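Local coordinates for RpfR (Cronobacter turicensis, PDB 6DGG), which is a PAS-domain protein that holds lauric acid in a pocket of its PAS fold, at residues Gln20-Arg24 with Leu25-Tyr29. Residues are numbered along the deposited sequence; the frame is centred on the assembly and turned at random.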
# COMPACT_ATOMS: atom_id res chain seq x y z
N GLN A 20 -5.28 -1.85 -7.27
CA GLN A 20 -5.41 -1.55 -8.68
C GLN A 20 -4.10 -1.69 -9.45
O GLN A 20 -4.12 -2.09 -10.62
CB GLN A 20 -5.95 -0.13 -8.83
CG GLN A 20 -7.16 0.14 -7.93
CD GLN A 20 -8.35 -0.74 -8.27
OE1 GLN A 20 -8.67 -0.95 -9.44
NE2 GLN A 20 -9.02 -1.26 -7.24
N ARG A 21 -2.98 -1.35 -8.82
CA ARG A 21 -1.64 -1.54 -9.36
C ARG A 21 -0.70 -1.85 -8.20
O ARG A 21 -0.95 -1.46 -7.05
CB ARG A 21 -1.12 -0.30 -10.10
CG ARG A 21 -1.85 0.04 -11.40
CD ARG A 21 -0.85 0.35 -12.52
NE ARG A 21 -0.15 -0.87 -12.93
CZ ARG A 21 0.63 -0.97 -14.00
NH1 ARG A 21 0.83 0.07 -14.80
NH2 ARG A 21 1.20 -2.13 -14.28
N PHE A 22 0.40 -2.53 -8.52
CA PHE A 22 1.28 -3.13 -7.52
C PHE A 22 2.60 -3.34 -8.24
O PHE A 22 2.68 -4.15 -9.16
CB PHE A 22 0.65 -4.47 -7.11
CG PHE A 22 1.30 -5.20 -5.96
CD1 PHE A 22 0.98 -4.88 -4.65
CD2 PHE A 22 2.12 -6.30 -6.20
CE1 PHE A 22 1.52 -5.60 -3.58
CE2 PHE A 22 2.66 -7.03 -5.13
CZ PHE A 22 2.35 -6.68 -3.83
N ASN A 23 3.63 -2.56 -7.87
CA ASN A 23 4.82 -2.48 -8.71
C ASN A 23 5.82 -3.60 -8.42
O ASN A 23 5.63 -4.44 -7.54
CB ASN A 23 5.47 -1.09 -8.64
CG ASN A 23 6.30 -0.89 -7.38
OD1 ASN A 23 5.93 -1.35 -6.31
ND2 ASN A 23 7.43 -0.20 -7.52
N ARG A 24 6.92 -3.59 -9.16
CA ARG A 24 7.86 -4.71 -9.11
C ARG A 24 8.50 -4.85 -7.74
O ARG A 24 8.72 -5.97 -7.26
CB ARG A 24 8.92 -4.57 -10.20
CG ARG A 24 9.80 -5.78 -10.35
CD ARG A 24 10.65 -5.70 -11.62
NE ARG A 24 9.85 -5.65 -12.83
CZ ARG A 24 10.34 -5.58 -14.07
NH1 ARG A 24 11.66 -5.56 -14.26
NH2 ARG A 24 9.53 -5.55 -15.11
N LEU A 25 8.84 -3.74 -7.09
CA LEU A 25 9.44 -3.86 -5.77
C LEU A 25 8.44 -4.43 -4.77
O LEU A 25 8.83 -5.19 -3.87
CB LEU A 25 10.00 -2.52 -5.30
CG LEU A 25 10.86 -2.56 -4.03
CD1 LEU A 25 12.04 -3.53 -4.17
CD2 LEU A 25 11.39 -1.19 -3.65
N SER A 26 7.16 -4.11 -4.93
CA SER A 26 6.12 -4.74 -4.11
C SER A 26 6.11 -6.25 -4.32
O SER A 26 5.97 -7.01 -3.36
CB SER A 26 4.75 -4.15 -4.44
OG SER A 26 4.72 -2.75 -4.17
N GLU A 27 6.25 -6.69 -5.58
CA GLU A 27 6.34 -8.12 -5.86
C GLU A 27 7.54 -8.74 -5.16
O GLU A 27 7.44 -9.82 -4.59
CB GLU A 27 6.43 -8.35 -7.37
CG GLU A 27 5.25 -7.83 -8.17
CD GLU A 27 5.37 -8.09 -9.65
OE1 GLU A 27 6.50 -8.28 -10.15
OE2 GLU A 27 4.33 -8.11 -10.35
N GLU A 28 8.70 -8.06 -5.20
CA GLU A 28 9.90 -8.63 -4.60
C GLU A 28 9.75 -8.78 -3.08
O GLU A 28 10.19 -9.79 -2.51
CB GLU A 28 11.12 -7.78 -4.96
CG GLU A 28 11.47 -7.85 -6.45
CD GLU A 28 12.54 -6.85 -6.85
OE1 GLU A 28 13.29 -6.38 -5.96
OE2 GLU A 28 12.64 -6.54 -8.05
N TYR A 29 9.11 -7.81 -2.42
CA TYR A 29 8.94 -7.89 -0.97
C TYR A 29 7.97 -8.99 -0.57
O TYR A 29 8.12 -9.56 0.52
CB TYR A 29 8.43 -6.56 -0.42
CG TYR A 29 9.52 -5.62 0.02
CD1 TYR A 29 10.12 -5.75 1.27
CD2 TYR A 29 9.95 -4.58 -0.79
CE1 TYR A 29 11.13 -4.90 1.68
CE2 TYR A 29 10.96 -3.72 -0.39
CZ TYR A 29 11.54 -3.88 0.85
OH TYR A 29 12.54 -3.03 1.26
O HOH W 1 4.54 -5.33 -11.00
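Asn23 OD1 takes the hydroxyl of Ser26 in a hydrogen bond, 2.8 Å from OG, with the donor nearly in line with the side-chain C=O. Asn23 OD1 also receives a weak bond from Ser26 N, at 3.3 Å. Asn23 is thus the N-cap of helix 24-30. Its CG sits between the backbone N and the carbonyl carbon (chi1 79°), which turns the amide towards the first turn of the helix. Ile10 N also donates to OD1, and ND2 donates to Ser8 O, so the amide is held at both ends.

Ser26 CB sits over the centre of one face of the Phe22 ring in a CH-pi contact, 3.5 Å from the ring centroid and only 8° off the normal. Phe22 CG is anti to its backbone N (chi1 -173°), which brings the ring against the first turn of the helix, at Ser26. This is where edge strand 19-22 of the antiparallel PAS sheet passes into its first helix. Ser26 and Phe22 both touch the bound lauric acid.

Glu27 N donates to Asn23 O at 3.0 Å, closing the first turn. Glu27 CG packs 4.0 Å from Phe22 CD2. Glu34 N donates to Glu27 OE2; a water that donates to Phe22 O reaches the same carboxylate oxygen only weakly. Further along, Glu28 OE2 lies 3.7 Å from Arg24 CG, beside the aliphatic part of the arginine.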